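Local atomic coordinates of Glyoxalase/bleomycin resistance protein/dioxygenase (Catenulispora acidiphila, PDB entry 4N04), a protein that is of undetermined specific function but belongs to the glyoxalase/bleomycin resistance superfamily and may act as a dioxygenase. Residues A[12-17]-A[51-56]; A[61-66]-A[105-110]; A[82-87]-A[99-104]. The protein carries 1 engineered substitution. All coordinates share one frame; numbering follows the deposited sequence.

Contact 1: residues A[12-17]-A[51-56]; sequences VAVGDF and LYIVER
The F17 ring meets I53 obliquely, neither squarely over a face nor squarely at an edge. Its CE1 atom touches I53 CG1 at 4.0 Å, and I53 CD1 lies equally near. The two side chains cross at about a right angle. The second flat group is the E55 carboxylate. F17 N approaches its OE2 at 3.1 Å from above the carboxylate plane, 36° out of it, in a bent hydrogen bond. CG of E55 stands anti to its backbone N (chi1 -170°) and the chain stays extended, which carries OE2 over to the start of helix 17-28.

Strands 8-14 and 49-55 run parallel beside each other. V12 pairs with I53, A13 with V54 and V14 with E55. V12 N binds Y52 O, V54 N binds V12 O, and V14 N binds V54 O at 2.8 Å. A more sharply bent bond from R56 N to V14 O is weak. V12, V14, I53 and E55 share one face of the sheet. There V14 CG1 packs on I53 CB at 4.0 Å, and V12 CG2 on L51 CD1 at the same distance. Y24 of helix 17-28 covers V12 and I53. A13 and V54 point to the other face, where V54 is near a bound NHE molecule, probably from the crystallisation liquor.

This is the first-to-last strand pairing of a beta-alpha-beta-beta-beta module, the unit of the VOC fold. Two carboxylates attend the helix start. D16 is the N-cap and reaches A19 N weakly, while E55 takes F17 N. D16 OD1 and E55 OE2 stay 4.9 Å apart. Both acceptors take N-H groups of the first turn, an arrangement that would suit the helix dipole, whose positive end may ease the like charges.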
ATOM      1  N   VAL A  12       2.783   1.614   8.434  1.00 31.02           N
ATOM      2  CA  VAL A  12       3.710   0.568   8.048  1.00 27.91           C
ATOM      3  C   VAL A  12       5.104   0.974   8.488  1.00 28.46           C
ATOM      4  O   VAL A  12       5.599   2.022   8.103  1.00 31.30           O
ATOM      5  CB  VAL A  12       3.713   0.330   6.513  1.00 29.40           C
ATOM      6  CG1 VAL A  12       4.728  -0.747   6.153  1.00 29.27           C
ATOM      7  CG2 VAL A  12       2.311  -0.053   6.006  1.00 28.77           C
ATOM      8  N   ALA A  13       5.744   0.163   9.315  1.00 31.59           N
ATOM      9  CA  ALA A  13       7.132   0.422   9.649  1.00 29.05           C
ATOM     10  C   ALA A  13       8.026  -0.042   8.499  1.00 31.21           C
ATOM     11  O   ALA A  13       7.851  -1.156   7.977  1.00 29.85           O
ATOM     12  CB  ALA A  13       7.515  -0.288  10.950  1.00 28.75           C
ATOM     13  N   VAL A  14       8.988   0.787   8.107  1.00 31.45           N
ATOM     14  CA  VAL A  14       9.926   0.395   7.054  1.00 32.89           C
ATOM     15  C   VAL A  14      11.409   0.469   7.474  1.00 36.76           C
ATOM     16  O   VAL A  14      11.762   1.108   8.474  1.00 34.49           O
ATOM     17  CB  VAL A  14       9.703   1.211   5.755  1.00 34.01           C
ATOM     18  CG1 VAL A  14       8.221   1.170   5.339  1.00 32.96           C
ATOM     19  CG2 VAL A  14      10.182   2.641   5.935  1.00 35.07           C
ATOM     20  N   GLY A  15      12.253  -0.208   6.702  1.00 36.50           N
ATOM     21  CA  GLY A  15      13.692  -0.191   6.923  1.00 40.38           C
ATOM     22  C   GLY A  15      14.358   1.023   6.294  1.00 49.26           C
ATOM     23  O   GLY A  15      14.576   2.030   6.954  1.00 53.93           O
ATOM     24  N   ASP A  16      14.722   0.965   5.006  1.00 54.20           N
ATOM     25  CA  ASP A  16      15.220   2.137   4.293  1.00 49.19           C
ATOM     26  C   ASP A  16      14.055   2.999   3.828  1.00 46.31           C
ATOM     27  O   ASP A  16      13.225   2.549   3.041  1.00 46.17           O
ATOM     28  CB  ASP A  16      16.090   1.723   3.104  1.00 55.80           C
ATOM     29  CG  ASP A  16      16.271   2.847   2.085  1.00 71.04           C
ATOM     30  OD1 ASP A  16      16.267   4.048   2.449  1.00 76.86           O
ATOM     31  OD2 ASP A  16      16.423   2.525   0.894  1.00 78.07           O
ATOM     32  N   PHE A  17      14.002   4.243   4.296  1.00 43.56           N
ATOM     33  CA  PHE A  17      12.889   5.114   3.947  1.00 48.08           C
ATOM     34  C   PHE A  17      12.798   5.381   2.439  1.00 52.51           C
ATOM     35  O   PHE A  17      11.727   5.234   1.846  1.00 53.66           O
ATOM     36  CB  PHE A  17      12.951   6.417   4.729  1.00 46.95           C
ATOM     37  CG  PHE A  17      11.808   7.344   4.443  1.00 51.55           C
ATOM     38  CD1 PHE A  17      10.578   7.160   5.052  1.00 52.46           C
ATOM     39  CD2 PHE A  17      11.959   8.403   3.563  1.00 51.86           C
ATOM     40  CE1 PHE A  17       9.517   8.022   4.794  1.00 51.68           C
ATOM     41  CE2 PHE A  17      10.903   9.269   3.303  1.00 52.55           C
ATOM     42  CZ  PHE A  17       9.681   9.076   3.921  1.00 53.64           C
ATOM     43  N   LEU A  51      -2.774   6.211   4.677  1.00 41.20           N
ATOM     44  CA  LEU A  51      -1.726   5.227   4.851  1.00 37.98           C
ATOM     45  C   LEU A  51      -0.438   5.983   5.104  1.00 39.99           C
ATOM     46  O   LEU A  51      -0.146   6.961   4.409  1.00 42.85           O
ATOM     47  CB  LEU A  51      -1.585   4.391   3.580  1.00 40.64           C
ATOM     48  CG  LEU A  51      -0.367   3.464   3.475  1.00 43.13           C
ATOM     49  CD1 LEU A  51      -0.491   2.300   4.447  1.00 39.04           C
ATOM     50  CD2 LEU A  51      -0.185   2.958   2.043  1.00 43.26           C
ATOM     51  N   TYR A  52       0.335   5.552   6.097  1.00 33.23           N
ATOM     52  CA  TYR A  52       1.641   6.158   6.315  1.00 35.93           C
ATOM     53  C   TYR A  52       2.781   5.163   6.518  1.00 38.82           C
ATOM     54  O   TYR A  52       2.592   4.084   7.079  1.00 43.56           O
ATOM     55  CB  TYR A  52       1.600   7.190   7.452  1.00 33.78           C
ATOM     56  CG  TYR A  52       1.487   6.617   8.845  1.00 35.50           C
ATOM     57  CD1 TYR A  52       2.619   6.429   9.635  1.00 36.82           C
ATOM     58  CD2 TYR A  52       0.250   6.279   9.382  1.00 35.69           C
ATOM     59  CE1 TYR A  52       2.520   5.911  10.924  1.00 37.73           C
ATOM     60  CE2 TYR A  52       0.139   5.769  10.672  1.00 34.90           C
ATOM     61  CZ  TYR A  52       1.273   5.583  11.436  1.00 37.13           C
ATOM     62  OH  TYR A  52       1.163   5.063  12.711  1.00 37.84           O
ATOM     63  N   ILE A  53       3.962   5.539   6.042  1.00 39.66           N
ATOM     64  CA  ILE A  53       5.178   4.783   6.299  1.00 34.66           C
ATOM     65  C   ILE A  53       6.103   5.589   7.208  1.00 37.52           C
ATOM     66  O   ILE A  53       6.155   6.818   7.144  1.00 37.84           O
ATOM     67  CB  ILE A  53       5.911   4.427   4.996  1.00 36.06           C
ATOM     68  CG1 ILE A  53       6.349   5.706   4.271  1.00 37.89           C
ATOM     69  CG2 ILE A  53       5.019   3.591   4.099  1.00 35.81           C
ATOM     70  CD1 ILE A  53       7.105   5.463   2.975  1.00 39.59           C
ATOM     71  N   VAL A  54       6.835   4.896   8.067  1.00 36.99           N
ATOM     72  CA  VAL A  54       7.786   5.564   8.940  1.00 35.77           C
ATOM     73  C   VAL A  54       8.997   4.661   9.078  1.00 38.46           C
ATOM     74  O   VAL A  54       8.860   3.445   9.089  1.00 35.43           O
ATOM     75  CB  VAL A  54       7.173   5.855  10.328  1.00 34.78           C
ATOM     76  CG1 VAL A  54       6.566   4.598  10.920  1.00 33.10           C
ATOM     77  CG2 VAL A  54       8.219   6.460  11.272  1.00 35.97           C
ATOM     78  N   GLU A  55      10.186   5.242   9.155  1.00 39.40           N
ATOM     79  CA  GLU A  55      11.380   4.440   9.334  1.00 40.39           C
ATOM     80  C   GLU A  55      11.485   3.949  10.788  1.00 39.79           C
ATOM     81  O   GLU A  55      11.799   4.715  11.688  1.00 40.15           O
ATOM     82  CB  GLU A  55      12.614   5.232   8.907  1.00 47.68           C
ATOM     83  CG  GLU A  55      13.885   4.402   8.818  1.00 55.42           C
ATOM     84  CD  GLU A  55      15.043   5.123   8.120  1.00 66.30           C
ATOM     85  OE1 GLU A  55      16.113   5.249   8.746  1.00 72.69           O
ATOM     86  OE2 GLU A  55      14.901   5.546   6.948  1.00 68.26           O
ATOM     87  N   ARG A  56      11.156   2.680  11.014  1.00 39.08           N
ATOM     88  CA  ARG A  56      11.387   2.025  12.302  1.00 42.55           C
ATOM     89  C   ARG A  56      11.849   0.620  11.954  1.00 42.23           C
ATOM     90  O   ARG A  56      11.043  -0.318  11.925  1.00 41.37           O
ATOM     91  CB  ARG A  56      10.113   1.949  13.165  1.00 42.31           C
ATOM     92  CG  ARG A  56       9.217   3.169  13.104  1.00 47.43           C
ATOM     93  CD  ARG A  56       9.088   3.865  14.440  1.00 52.93           C
ATOM     94  NE  ARG A  56       8.204   3.192  15.398  1.00 50.87           N
ATOM     95  CZ  ARG A  56       8.633   2.636  16.526  1.00 52.03           C
ATOM     96  NH1 ARG A  56       7.788   2.057  17.364  1.00 42.56           N
ATOM     97  NH2 ARG A  56       9.927   2.664  16.815  1.00 59.15           N
TER

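Contact 2: residues A[61-66]-A[105-110]; sequences GHAMQT and DGSEIA. Engineered in segment 61-66: M64 (natural residue Val).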
ATOM      1  N   GLY A  61       8.574  -4.829   7.820  1.00 28.82           N
ATOM      2  CA  GLY A  61       8.290  -6.049   7.080  1.00 27.62           C
ATOM      3  C   GLY A  61       7.322  -6.989   7.761  1.00 27.82           C
ATOM      4  O   GLY A  61       7.303  -8.175   7.471  1.00 32.53           O
ATOM      5  N   HIS A  62       6.515  -6.455   8.672  1.00 27.11           N
ATOM      6  CA  HIS A  62       5.575  -7.266   9.429  1.00 28.40           C
ATOM      7  C   HIS A  62       4.151  -6.750   9.338  1.00 25.77           C
ATOM      8  O   HIS A  62       3.261  -7.303   9.988  1.00 24.22           O
ATOM      9  CB  HIS A  62       5.968  -7.272  10.898  1.00 26.06           C
ATOM     10  CG  HIS A  62       7.226  -8.016  11.174  1.00 25.34           C
ATOM     11  ND1 HIS A  62       7.310  -9.387  11.073  1.00 30.25           N
ATOM     12  CD2 HIS A  62       8.451  -7.589  11.558  1.00 26.22           C
ATOM     13  CE1 HIS A  62       8.533  -9.774  11.387  1.00 25.36           C
ATOM     14  NE2 HIS A  62       9.245  -8.701  11.684  1.00 35.08           N
ATOM     15  N   ALA A  63       3.946  -5.680   8.568  1.00 25.66           N
ATOM     16  CA  ALA A  63       2.666  -4.987   8.585  1.00 25.72           C
ATOM     17  C   ALA A  63       1.695  -5.696   7.660  1.00 26.83           C
ATOM     18  O   ALA A  63       2.099  -6.426   6.753  1.00 25.53           O
ATOM     19  CB  ALA A  63       2.833  -3.512   8.188  1.00 26.99           C
HETATM   20  N   MSE A  64       0.410  -5.511   7.904  1.00 33.14           N
HETATM   21  CA  MSE A  64      -0.570  -5.990   6.948  1.00 34.79           C
HETATM   22  C   MSE A  64      -1.735  -5.035   6.835  1.00 33.52           C
HETATM   23  O   MSE A  64      -2.397  -4.736   7.817  1.00 30.71           O
HETATM   24  CB  MSE A  64      -1.027  -7.412   7.266  1.00 33.62           C
HETATM   25  CG  MSE A  64      -1.335  -7.685   8.703  1.00 35.56           C
HETATM   26 SE   MSE A  64      -1.228  -9.618   8.890  0.55 39.36          SE
HETATM   27  CE  MSE A  64       0.656  -9.805   8.384  1.00 45.31           C
ATOM     28  N   GLN A  65      -1.948  -4.532   5.623  1.00 31.86           N
ATOM     29  CA  GLN A  65      -3.025  -3.596   5.356  1.00 31.80           C
ATOM     30  C   GLN A  65      -3.830  -4.091   4.162  1.00 32.62           C
ATOM     31  O   GLN A  65      -3.269  -4.615   3.202  1.00 36.33           O
ATOM     32  CB  GLN A  65      -2.454  -2.197   5.090  1.00 32.37           C
ATOM     33  CG  GLN A  65      -1.401  -1.725   6.101  1.00 32.36           C
ATOM     34  CD  GLN A  65      -1.965  -1.467   7.500  1.00 43.80           C
ATOM     35  OE1 GLN A  65      -3.154  -1.617   7.738  1.00 44.47           O
ATOM     36  NE2 GLN A  65      -1.107  -1.072   8.425  1.00 32.15           N
ATOM     37  N   THR A  66      -5.147  -3.951   4.222  1.00 39.42           N
ATOM     38  CA  THR A  66      -5.976  -4.352   3.093  1.00 39.54           C
ATOM     39  C   THR A  66      -6.847  -3.206   2.608  1.00 38.87           C
ATOM     40  O   THR A  66      -7.508  -2.540   3.406  1.00 38.48           O
ATOM     41  CB  THR A  66      -6.849  -5.578   3.426  1.00 36.98           C
ATOM     42  OG1 THR A  66      -6.003  -6.650   3.844  1.00 37.34           O
ATOM     43  CG2 THR A  66      -7.628  -6.021   2.217  1.00 36.97           C
ATOM     44  N   ASP A 105      10.461  -4.383   2.415  1.00 33.32           N
ATOM     45  CA  ASP A 105      10.776  -5.098   3.655  1.00 36.54           C
ATOM     46  C   ASP A 105       9.993  -6.386   3.876  1.00 36.59           C
ATOM     47  O   ASP A 105      10.316  -7.161   4.781  1.00 39.60           O
ATOM     48  CB  ASP A 105      10.580  -4.183   4.856  1.00 38.92           C
ATOM     49  CG  ASP A 105      11.597  -3.066   4.891  1.00 45.05           C
ATOM     50  OD1 ASP A 105      12.776  -3.349   5.180  1.00 48.23           O
ATOM     51  OD2 ASP A 105      11.221  -1.909   4.622  1.00 48.38           O
ATOM     52  N   GLY A 106       8.961  -6.620   3.071  1.00 32.21           N
ATOM     53  CA  GLY A 106       8.173  -7.827   3.214  1.00 28.20           C
ATOM     54  C   GLY A 106       6.788  -7.649   3.819  1.00 35.39           C
ATOM     55  O   GLY A 106       6.053  -8.623   3.973  1.00 33.69           O
ATOM     56  N   SER A 107       6.423  -6.425   4.178  1.00 26.85           N
ATOM     57  CA  SER A 107       5.068  -6.175   4.638  1.00 30.34           C
ATOM     58  C   SER A 107       4.079  -6.452   3.503  1.00 32.94           C
ATOM     59  O   SER A 107       4.421  -6.313   2.326  1.00 33.72           O
ATOM     60  CB  SER A 107       4.916  -4.748   5.143  1.00 26.79           C
ATOM     61  OG  SER A 107       5.487  -4.606   6.421  1.00 27.55           O
ATOM     62  N   GLU A 108       2.862  -6.847   3.870  1.00 32.86           N
ATOM     63  CA  GLU A 108       1.836  -7.238   2.905  1.00 37.03           C
ATOM     64  C   GLU A 108       0.796  -6.146   2.719  1.00 32.65           C
ATOM     65  O   GLU A 108       0.128  -5.745   3.671  1.00 36.43           O
ATOM     66  CB  GLU A 108       1.138  -8.522   3.366  1.00 38.01           C
ATOM     67  CG  GLU A 108       2.063  -9.725   3.473  1.00 44.80           C
ATOM     68  CD  GLU A 108       1.409 -10.951   4.130  1.00 52.99           C
ATOM     69  OE1 GLU A 108       0.212 -10.883   4.479  1.00 58.07           O
ATOM     70  OE2 GLU A 108       2.098 -11.985   4.305  1.00 54.18           O
ATOM     71  N   ILE A 109       0.674  -5.659   1.492  1.00 33.37           N
ATOM     72  CA  ILE A 109      -0.382  -4.720   1.155  1.00 33.45           C
ATOM     73  C   ILE A 109      -1.341  -5.394   0.188  1.00 37.38           C
ATOM     74  O   ILE A 109      -1.000  -5.611  -0.976  1.00 39.01           O
ATOM     75  CB  ILE A 109       0.173  -3.440   0.470  1.00 33.82           C
ATOM     76  CG1 ILE A 109       1.405  -2.929   1.206  1.00 33.03           C
ATOM     77  CG2 ILE A 109      -0.896  -2.367   0.396  1.00 34.10           C
ATOM     78  CD1 ILE A 109       1.109  -2.420   2.593  1.00 31.97           C
ATOM     79  N   ALA A 110      -2.537  -5.720   0.661  1.00 34.73           N
ATOM     80  CA  ALA A 110      -3.506  -6.415  -0.179  1.00 36.35           C
ATOM     81  C   ALA A 110      -4.607  -5.503  -0.713  1.00 37.39           C
ATOM     82  O   ALA A 110      -5.040  -4.553  -0.047  1.00 36.61           O
ATOM     83  CB  ALA A 110      -4.105  -7.611   0.553  1.00 36.23           C
TER
HETATM   84  O   HOH W   1       7.599  -2.865   5.831  1.00 25.07           O
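S107 OG is gripped from two sources. A63 N donates to it at 2.9 Å, with an N-H...O angle of 158°. The hydroxyl in turn donates to water 1 at 2.8 Å, and that water also accepts from G61 N at 3.0 Å. The water therefore joins the two loops where the segments first come together. H62 N lies close to the same oxygen, but its angle is too poor for a bond. With chi1 at -77°, OG lies beside the S107 backbone N and opposite its carbonyl carbon, which turns it to the 61-63 turn. A63 CB rests against S107 OG at 3.4 Å. G61 packs close to the other loop, its CA 3.3 Å from D105 O.

Past the turn the chains become parallel strands, 64-69 beside 108-113. They are the first and last strands of the second beta-alpha-beta-beta-beta module of this VOC-type fold, and 64-69 is an outer strand of its four-stranded sheet. E108 N binds A63 O, Q65 N binds E108 O, and A110 N binds Q65 O at 2.9 Å. M64, an engineered selenomethionine where the natural residue is Val, shares a face with T66, E108 and A110. Its side chain lies alongside that of E108, pointing the same way, and CE comes 4.1 Å from E108 OE1. T66 OG1 sits near A110 CB at 3.9 Å. Q65 and I109 point to the other face. I109 packs there on Y24 and L27 of helix 17-28, while Q65 NE2 makes a weak hydrogen bond to G11 O of strand 8-14.

Contact 3: residues A[82-87]-A[99-104]; sequences RGVEAA and VTYLDP
A86 sets its methyl group over one face of the Y101 ring. CB is 4.2 Å from the ring centroid and 19° off the ring normal, a CH-pi contact displaced toward the rim. The backbone on the way to A86 also borders this ring. V84 O lies at the ring edge, near its plane. E85 O comes obliquely to CD1 at 3.4 Å, and A86 N is equally close to CE1. Chi1 of -69° swings the Y101 ring away from its own carbonyl and over to the loop. V84 CG2 adds a looser touch on CE1. L76 of helix 72-81 and W23 of helix 17-28 also pack on Y101, so the ring is buried.

The A86 methyl has a second neighbour, V99 CG2, at 3.6 Å. A87 points toward the strand, and its CB meets L102 CG at 3.7 Å. T100, next to V99 in the strand, offers its backbone instead. A87 N donates to T100 O at 2.6 Å, nearly in line with the carbonyl bond but with a bent N-H...O angle of 138°. Water 2 lies between E85 O and L102 N. Its bond to E85 O is 3.1 Å; the other is very short and its placement is doubtful.

The loop follows helix 72-81, which ends in a Schellman motif with G83 as the C-prime residue. It then leads into strand 88-91, the outer neighbour of 97-102 in the second sheet. The loop runs across strand 97-102 at roughly a right angle and contributes small aliphatic groups. Apart from one direct backbone bond, the contact is largely apolar packing against an aromatic face, which suggests that it rests more on fit and burial than on charge.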
ATOM      1  N   ARG A  82       4.120   1.247 -13.606  1.00 62.16           N
ATOM      2  CA  ARG A  82       5.070   1.992 -12.789  1.00 58.23           C
ATOM      3  C   ARG A  82       6.041   1.035 -12.122  1.00 54.67           C
ATOM      4  O   ARG A  82       6.764   1.402 -11.198  1.00 54.91           O
ATOM      5  CB  ARG A  82       4.350   2.868 -11.765  1.00 56.54           C
ATOM      6  CG  ARG A  82       3.327   3.787 -12.394  1.00 57.16           C
ATOM      7  CD  ARG A  82       2.711   4.725 -11.387  1.00 57.84           C
ATOM      8  NE  ARG A  82       1.837   4.022 -10.455  1.00 65.39           N
ATOM      9  CZ  ARG A  82       0.537   3.822 -10.646  1.00 61.34           C
ATOM     10  NH1 ARG A  82      -0.052   4.272 -11.746  1.00 58.37           N
ATOM     11  NH2 ARG A  82      -0.176   3.175  -9.733  1.00 58.80           N
ATOM     12  N   GLY A  83       6.027  -0.208 -12.592  1.00 54.51           N
ATOM     13  CA  GLY A  83       7.075  -1.158 -12.279  1.00 55.48           C
ATOM     14  C   GLY A  83       6.928  -2.047 -11.059  1.00 57.87           C
ATOM     15  O   GLY A  83       7.902  -2.692 -10.677  1.00 57.01           O
ATOM     16  N   VAL A  84       5.745  -2.097 -10.443  1.00 59.97           N
ATOM     17  CA  VAL A  84       5.540  -3.011  -9.311  1.00 60.34           C
ATOM     18  C   VAL A  84       4.476  -4.084  -9.575  1.00 59.45           C
ATOM     19  O   VAL A  84       3.347  -3.788  -9.978  1.00 57.36           O
ATOM     20  CB  VAL A  84       5.293  -2.271  -7.952  1.00 70.61           C
ATOM     21  CG1 VAL A  84       6.340  -1.192  -7.731  1.00 69.15           C
ATOM     22  CG2 VAL A  84       3.898  -1.675  -7.867  1.00 71.78           C
ATOM     23  N   GLU A  85       4.857  -5.341  -9.361  1.00 60.53           N
ATOM     24  CA  GLU A  85       3.953  -6.466  -9.604  1.00 59.22           C
ATOM     25  C   GLU A  85       3.476  -7.085  -8.296  1.00 54.94           C
ATOM     26  O   GLU A  85       4.134  -6.961  -7.267  1.00 56.50           O
ATOM     27  CB  GLU A  85       4.634  -7.532 -10.466  1.00 57.80           C
ATOM     28  CG  GLU A  85       5.073  -7.033 -11.831  1.00 62.64           C
ATOM     29  CD  GLU A  85       3.898  -6.665 -12.724  1.00 68.04           C
ATOM     30  OE1 GLU A  85       2.948  -7.478 -12.816  1.00 71.86           O
ATOM     31  OE2 GLU A  85       3.919  -5.565 -13.324  1.00 67.38           O
ATOM     32  N   ALA A  86       2.327  -7.744  -8.341  1.00 47.04           N
ATOM     33  CA  ALA A  86       1.798  -8.411  -7.163  1.00 46.78           C
ATOM     34  C   ALA A  86       2.624  -9.644  -6.808  1.00 47.83           C
ATOM     35  O   ALA A  86       3.198 -10.286  -7.680  1.00 48.19           O
ATOM     36  CB  ALA A  86       0.338  -8.791  -7.374  1.00 48.24           C
ATOM     37  N   ALA A  87       2.684  -9.958  -5.521  1.00 42.82           N
ATOM     38  CA  ALA A  87       3.297 -11.185  -5.058  1.00 42.05           C
ATOM     39  C   ALA A  87       2.380 -12.389  -5.349  1.00 48.78           C
ATOM     40  O   ALA A  87       2.841 -13.458  -5.752  1.00 40.59           O
ATOM     41  CB  ALA A  87       3.580 -11.083  -3.574  1.00 41.85           C
ATOM     42  N   VAL A  99      -5.474  -9.354  -4.361  1.00 40.32           N
ATOM     43  CA  VAL A  99      -4.083  -9.417  -4.795  1.00 39.54           C
ATOM     44  C   VAL A  99      -3.137  -8.803  -3.777  1.00 39.45           C
ATOM     45  O   VAL A  99      -3.400  -7.740  -3.209  1.00 45.59           O
ATOM     46  CB  VAL A  99      -3.849  -8.895  -6.251  1.00 40.41           C
ATOM     47  CG1 VAL A  99      -5.186  -8.609  -6.975  1.00 42.73           C
ATOM     48  CG2 VAL A  99      -2.923  -7.714  -6.269  1.00 35.93           C
ATOM     49  N   THR A 100      -2.034  -9.495  -3.536  1.00 35.80           N
ATOM     50  CA  THR A 100      -1.143  -9.101  -2.469  1.00 35.79           C
ATOM     51  C   THR A 100       0.187  -8.580  -2.973  1.00 35.80           C
ATOM     52  O   THR A 100       0.854  -9.219  -3.779  1.00 38.81           O
ATOM     53  CB  THR A 100      -0.882 -10.272  -1.521  1.00 34.92           C
ATOM     54  OG1 THR A 100      -2.131 -10.769  -1.034  1.00 35.31           O
ATOM     55  CG2 THR A 100      -0.024  -9.821  -0.345  1.00 29.86           C
ATOM     56  N   TYR A 101       0.581  -7.420  -2.469  1.00 35.58           N
ATOM     57  CA  TYR A 101       1.893  -6.876  -2.768  1.00 35.25           C
ATOM     58  C   TYR A 101       2.803  -7.032  -1.569  1.00 34.27           C
ATOM     59  O   TYR A 101       2.356  -6.947  -0.422  1.00 36.16           O
ATOM     60  CB  TYR A 101       1.778  -5.399  -3.134  1.00 33.65           C
ATOM     61  CG  TYR A 101       1.085  -5.174  -4.446  1.00 35.77           C
ATOM     62  CD1 TYR A 101       1.806  -5.136  -5.639  1.00 36.32           C
ATOM     63  CD2 TYR A 101      -0.296  -5.022  -4.508  1.00 37.71           C
ATOM     64  CE1 TYR A 101       1.168  -4.938  -6.862  1.00 35.64           C
ATOM     65  CE2 TYR A 101      -0.942  -4.825  -5.730  1.00 40.47           C
ATOM     66  CZ  TYR A 101      -0.202  -4.783  -6.897  1.00 41.27           C
ATOM     67  OH  TYR A 101      -0.833  -4.582  -8.102  1.00 50.31           O
ATOM     68  N   LEU A 102       4.082  -7.259  -1.832  1.00 30.45           N
ATOM     69  CA  LEU A 102       5.077  -7.233  -0.778  1.00 29.81           C
ATOM     70  C   LEU A 102       5.967  -6.011  -0.956  1.00 33.04           C
ATOM     71  O   LEU A 102       6.585  -5.853  -2.006  1.00 36.61           O
ATOM     72  CB  LEU A 102       5.914  -8.507  -0.811  1.00 28.70           C
ATOM     73  CG  LEU A 102       5.131  -9.782  -0.521  1.00 34.35           C
ATOM     74  CD1 LEU A 102       6.002 -11.003  -0.697  1.00 34.66           C
ATOM     75  CD2 LEU A 102       4.514  -9.742   0.871  1.00 30.15           C
ATOM     76  N   ASP A 103       6.024  -5.146   0.063  1.00 34.24           N
ATOM     77  CA  ASP A 103       6.900  -3.962   0.030  1.00 35.82           C
ATOM     78  C   ASP A 103       8.365  -4.391   0.166  1.00 34.97           C
ATOM     79  O   ASP A 103       8.628  -5.566   0.441  1.00 36.28           O
ATOM     80  CB  ASP A 103       6.444  -2.875   1.047  1.00 26.75           C
ATOM     81  CG  ASP A 103       6.887  -3.138   2.498  1.00 31.44           C
ATOM     82  OD1 ASP A 103       7.623  -4.099   2.804  1.00 32.38           O
ATOM     83  OD2 ASP A 103       6.493  -2.324   3.361  1.00 26.64           O
ATOM     84  N   PRO A 104       9.320  -3.467  -0.047  1.00 38.95           N
ATOM     85  CA  PRO A 104      10.740  -3.853   0.034  1.00 38.53           C
ATOM     86  C   PRO A 104      11.164  -4.593   1.313  1.00 34.61           C
ATOM     87  O   PRO A 104      12.104  -5.378   1.273  1.00 38.29           O
ATOM     88  CB  PRO A 104      11.460  -2.510  -0.091  1.00 38.63           C
ATOM     89  CG  PRO A 104      10.573  -1.723  -0.994  1.00 37.19           C
ATOM     90  CD  PRO A 104       9.167  -2.104  -0.591  1.00 40.83           C
TER
HETATM   91  O   HOH W   2       4.705  -7.437  -4.295  1.00 53.38           O

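Strand 8-14 leads through helix 17-28 and two further strands to strand 49-55, where contact 1 closes the first module. Contact 2 opens only after that, so the two are in series. Its long loop runs from 61-66 through helix 72-81 and the strands 88-91 and 97-102 to strand 108-113. Contact 3 is nested within this loop and closes a short excursion between the helix end and strand 97-102. Contacts 2 and 3 share a sheet, joined by a probable bond from Y101 N to I109 O. Contacts 1 and 2 meet at the module boundary, where D105 OD2 probably accepts from G15 N and V12 packs on A63.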